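Local atomic coordinates of putative Lipoprotein (Shewanella oneidensis, PDB entry 3U24), a protein that is of unknown function but binds zinc and calcium ions and belongs to a family grouped with the zinc metallopeptidase clan. Residues S88-L100 / N422-N434. Numbering follows the deposited sequence.
Sequences SNETIDYHLIDNL and NESPSLVKSLFGN. With ZN (zinc ion), chain C.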
# COMPACT_ATOMS: atom_id res chain seq x y z
N SER A 88 -5.90 25.41 6.40
CA SER A 88 -4.83 24.47 6.15
C SER A 88 -5.40 23.13 5.70
O SER A 88 -4.95 22.59 4.70
CB SER A 88 -3.87 24.37 7.32
OG SER A 88 -4.53 23.77 8.40
N ASN A 89 -6.44 22.65 6.37
CA ASN A 89 -7.13 21.44 5.91
C ASN A 89 -7.77 21.52 4.53
O ASN A 89 -7.78 20.53 3.76
CB ASN A 89 -8.26 21.02 6.89
CG ASN A 89 -7.85 19.84 7.75
OD1 ASN A 89 -6.67 19.68 8.10
ND2 ASN A 89 -8.83 18.99 8.07
N GLU A 90 -8.37 22.67 4.26
CA GLU A 90 -8.98 22.89 2.97
C GLU A 90 -7.92 22.93 1.87
O GLU A 90 -8.14 22.42 0.76
CB GLU A 90 -9.81 24.16 2.98
CG GLU A 90 -11.09 24.05 3.78
CD GLU A 90 -11.77 25.38 3.96
OE1 GLU A 90 -11.08 26.41 3.73
OE2 GLU A 90 -12.99 25.42 4.34
N THR A 91 -6.75 23.49 2.18
CA THR A 91 -5.72 23.58 1.14
C THR A 91 -5.15 22.20 0.85
O THR A 91 -4.87 21.85 -0.29
CB THR A 91 -4.64 24.66 1.45
OG1 THR A 91 -3.87 24.87 0.26
CG2 THR A 91 -3.71 24.25 2.53
N ILE A 92 -5.05 21.37 1.87
CA ILE A 92 -4.68 19.95 1.67
C ILE A 92 -5.71 19.23 0.78
O ILE A 92 -5.34 18.64 -0.24
CB ILE A 92 -4.46 19.21 2.99
CG1 ILE A 92 -3.18 19.78 3.66
CG2 ILE A 92 -4.34 17.70 2.74
CD1 ILE A 92 -3.11 19.52 5.15
N ASP A 93 -6.98 19.36 1.12
CA ASP A 93 -8.04 18.80 0.27
C ASP A 93 -8.00 19.35 -1.17
O ASP A 93 -8.18 18.58 -2.13
CB ASP A 93 -9.42 19.01 0.90
CG ASP A 93 -9.59 18.23 2.22
OD1 ASP A 93 -8.68 17.45 2.56
OD2 ASP A 93 -10.62 18.40 2.91
N TYR A 94 -7.76 20.65 -1.31
CA TYR A 94 -7.70 21.27 -2.62
C TYR A 94 -6.63 20.55 -3.45
O TYR A 94 -6.91 20.11 -4.56
CB TYR A 94 -7.36 22.78 -2.51
CG TYR A 94 -7.28 23.51 -3.82
CD1 TYR A 94 -6.22 23.32 -4.68
CD2 TYR A 94 -8.26 24.41 -4.20
CE1 TYR A 94 -6.15 23.98 -5.89
CE2 TYR A 94 -8.17 25.10 -5.39
CZ TYR A 94 -7.12 24.87 -6.24
OH TYR A 94 -7.03 25.54 -7.44
N HIS A 95 -5.43 20.41 -2.88
CA HIS A 95 -4.34 19.82 -3.61
C HIS A 95 -4.52 18.33 -3.90
O HIS A 95 -4.18 17.85 -4.99
CB HIS A 95 -3.01 20.13 -2.93
CG HIS A 95 -2.60 21.54 -3.11
ND1 HIS A 95 -3.09 22.56 -2.31
CD2 HIS A 95 -1.80 22.13 -4.05
CE1 HIS A 95 -2.56 23.72 -2.72
NE2 HIS A 95 -1.76 23.46 -3.77
N LEU A 96 -5.04 17.59 -2.94
CA LEU A 96 -5.34 16.20 -3.15
C LEU A 96 -6.37 16.03 -4.27
O LEU A 96 -6.19 15.18 -5.12
CB LEU A 96 -5.83 15.57 -1.86
CG LEU A 96 -4.81 15.38 -0.73
CD1 LEU A 96 -5.59 14.76 0.46
CD2 LEU A 96 -3.58 14.53 -1.14
N ILE A 97 -7.41 16.86 -4.30
CA ILE A 97 -8.37 16.81 -5.37
C ILE A 97 -7.74 17.16 -6.73
O ILE A 97 -7.92 16.44 -7.73
CB ILE A 97 -9.60 17.70 -5.08
CG1 ILE A 97 -10.45 17.07 -3.95
CG2 ILE A 97 -10.44 17.88 -6.32
CD1 ILE A 97 -11.49 18.03 -3.36
N ASP A 98 -6.98 18.26 -6.79
CA ASP A 98 -6.35 18.68 -8.03
C ASP A 98 -5.46 17.57 -8.63
O ASP A 98 -5.56 17.22 -9.81
CB ASP A 98 -5.52 19.91 -7.77
CG ASP A 98 -5.20 20.69 -9.02
OD1 ASP A 98 -5.98 20.68 -9.98
OD2 ASP A 98 -4.17 21.35 -9.03
N ASN A 99 -4.59 17.02 -7.80
CA ASN A 99 -3.72 15.95 -8.17
C ASN A 99 -4.48 14.67 -8.59
O ASN A 99 -4.12 14.04 -9.57
CB ASN A 99 -2.77 15.59 -7.01
CG ASN A 99 -1.72 14.58 -7.43
OD1 ASN A 99 -0.89 14.89 -8.27
ND2 ASN A 99 -1.80 13.38 -6.91
N LEU A 100 -5.51 14.27 -7.84
CA LEU A 100 -6.31 13.14 -8.24
C LEU A 100 -6.92 13.37 -9.64
O LEU A 100 -6.86 12.49 -10.52
CB LEU A 100 -7.43 12.89 -7.23
CG LEU A 100 -8.44 11.79 -7.58
CD1 LEU A 100 -7.75 10.44 -7.44
CD2 LEU A 100 -9.66 11.95 -6.67
N ASN A 422 -6.86 11.27 13.29
CA ASN A 422 -8.24 11.39 13.70
C ASN A 422 -8.53 12.73 14.46
O ASN A 422 -9.68 13.05 14.61
CB ASN A 422 -8.71 10.14 14.49
CG ASN A 422 -8.87 8.90 13.62
OD1 ASN A 422 -8.74 7.76 14.11
ND2 ASN A 422 -9.17 9.08 12.35
N GLU A 423 -7.51 13.51 14.88
CA GLU A 423 -7.68 14.84 15.54
C GLU A 423 -8.41 15.77 14.52
O GLU A 423 -9.45 16.34 14.86
CB GLU A 423 -6.34 15.51 16.18
CG GLU A 423 -5.71 14.94 17.54
CD GLU A 423 -4.72 15.86 18.45
OE1 GLU A 423 -4.31 17.04 18.16
OE2 GLU A 423 -4.36 15.43 19.60
N SER A 424 -7.92 15.88 13.28
CA SER A 424 -8.54 16.80 12.29
C SER A 424 -8.92 16.17 10.94
O SER A 424 -8.39 16.51 9.90
CB SER A 424 -7.60 17.99 12.07
OG SER A 424 -7.63 18.85 13.21
N PRO A 425 -9.88 15.25 10.94
CA PRO A 425 -10.09 14.46 9.73
C PRO A 425 -10.85 15.18 8.59
O PRO A 425 -11.51 16.18 8.79
CB PRO A 425 -10.95 13.30 10.25
CG PRO A 425 -11.78 13.94 11.33
CD PRO A 425 -10.92 15.01 11.96
N SER A 426 -10.71 14.69 7.38
CA SER A 426 -11.58 15.09 6.31
C SER A 426 -11.87 13.90 5.43
O SER A 426 -11.04 12.99 5.32
CB SER A 426 -10.97 16.21 5.47
OG SER A 426 -10.08 15.69 4.52
N LEU A 427 -13.04 13.91 4.82
CA LEU A 427 -13.42 12.84 3.91
C LEU A 427 -12.40 12.69 2.79
O LEU A 427 -11.93 11.62 2.53
CB LEU A 427 -14.85 13.08 3.37
CG LEU A 427 -15.60 11.88 2.75
CD1 LEU A 427 -15.51 10.60 3.57
CD2 LEU A 427 -17.07 12.26 2.52
N VAL A 428 -11.99 13.80 2.17
CA VAL A 428 -10.98 13.76 1.12
C VAL A 428 -9.64 13.11 1.53
O VAL A 428 -9.12 12.29 0.80
CB VAL A 428 -10.76 15.16 0.51
CG1 VAL A 428 -9.59 15.17 -0.46
CG2 VAL A 428 -12.05 15.60 -0.19
N LYS A 429 -9.11 13.46 2.69
CA LYS A 429 -7.88 12.84 3.18
C LYS A 429 -8.08 11.39 3.49
O LYS A 429 -7.17 10.60 3.27
CB LYS A 429 -7.33 13.52 4.43
CG LYS A 429 -6.91 14.96 4.25
CD LYS A 429 -6.03 15.43 5.40
CE LYS A 429 -6.78 15.48 6.72
NZ LYS A 429 -6.24 16.59 7.53
N SER A 430 -9.24 11.02 4.02
CA SER A 430 -9.49 9.63 4.35
C SER A 430 -9.54 8.79 3.07
O SER A 430 -8.97 7.75 3.03
CB SER A 430 -10.79 9.47 5.15
OG SER A 430 -10.63 10.07 6.42
N LEU A 431 -10.15 9.31 2.00
CA LEU A 431 -10.23 8.59 0.74
C LEU A 431 -8.97 8.65 -0.10
O LEU A 431 -8.62 7.67 -0.76
CB LEU A 431 -11.39 9.14 -0.09
CG LEU A 431 -12.79 9.03 0.52
CD1 LEU A 431 -13.82 9.82 -0.31
CD2 LEU A 431 -13.21 7.58 0.65
N PHE A 432 -8.28 9.78 -0.12
CA PHE A 432 -7.23 9.98 -1.12
C PHE A 432 -5.94 10.43 -0.53
O PHE A 432 -5.19 11.12 -1.20
CB PHE A 432 -7.64 11.01 -2.16
CG PHE A 432 -8.95 10.73 -2.76
CD1 PHE A 432 -9.15 9.57 -3.45
CD2 PHE A 432 -9.98 11.60 -2.61
CE1 PHE A 432 -10.38 9.28 -3.99
CE2 PHE A 432 -11.22 11.33 -3.15
CZ PHE A 432 -11.43 10.16 -3.82
N GLY A 433 -5.66 9.98 0.68
CA GLY A 433 -4.46 10.40 1.40
C GLY A 433 -3.20 9.77 0.85
O GLY A 433 -3.26 8.87 0.06
N ASN A 434 -2.05 10.25 1.31
CA ASN A 434 -0.77 9.91 0.68
C ASN A 434 -0.11 8.76 1.37
O ASN A 434 0.25 8.86 2.51
CB ASN A 434 0.12 11.17 0.72
CG ASN A 434 1.42 11.00 0.01
OD1 ASN A 434 2.45 10.78 0.65
ND2 ASN A 434 1.40 11.12 -1.30
ZN ZN C . -0.84 24.86 -4.84
O HOH W 1 -13.31 16.47 2.67
O HOH W 2 -0.62 27.03 -3.54
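Helix 88-100 and the short helix 427-432 run in roughly the same direction, crossing at 42° with their axes 9.4 Å apart, and the backbones draw nearest at Asp93 and Val428, CA atoms 5.9 Å apart. Ser426 OG donates to Asp93 OD1 (3.0 Å) on the syn side of the carboxylate while accepting from Lys429 N at 3.0 Å, so one hydroxyl both caps the start of helix 427-432 and ties it to the neighbouring helix. A water accepts from Val428 N and gives a weak bond to Asp93 OD2, engaging the second carboxylate oxygen. One turn earlier, the amide of Asn89 reaches the loop before the cap: its ND2 lies 3.1 Å from Ser424 O in a nearly straight bond (174°), with the oxygen in the amide plane. In one of its two conformers, Lys429 bends at chi3 (-66°), turning the ammonium toward Ser424 O; NZ lies 3.2 Å from that oxygen, on the face opposite Asn89 ND2, and also bonds Tyr558 O, while its bond to Asn89 OD1 is weak. The lysine fits as a knob among Asn89, Ile92, Asp93 and Leu96, CD against Ile92 CG2 and CG against Leu96 CD1 and beside Asp93 OD1. Farther along, Val428 sends CG1 to Leu96 CB and CG2 to Ile97 CD1. Leu100 CD2 sits over the centre of the Phe432 ring, 3.7 Å from its centroid, in a CH-pi contact; Leu431 CB covers the opposite face, and Ile33 and Leu36 of helix 25-39 also touch this ring. Away from this interface, His95 NE2 binds a zinc ion. The chemistry thus grades from polar to apolar: carboxylate and amide anchor the capped start of helix 427-432, and Leu96, Ile97 and Leu100 pack on Val428 and Phe432. The helix N-terminus and the Ser426 donor would probably favour an ionised Asp93.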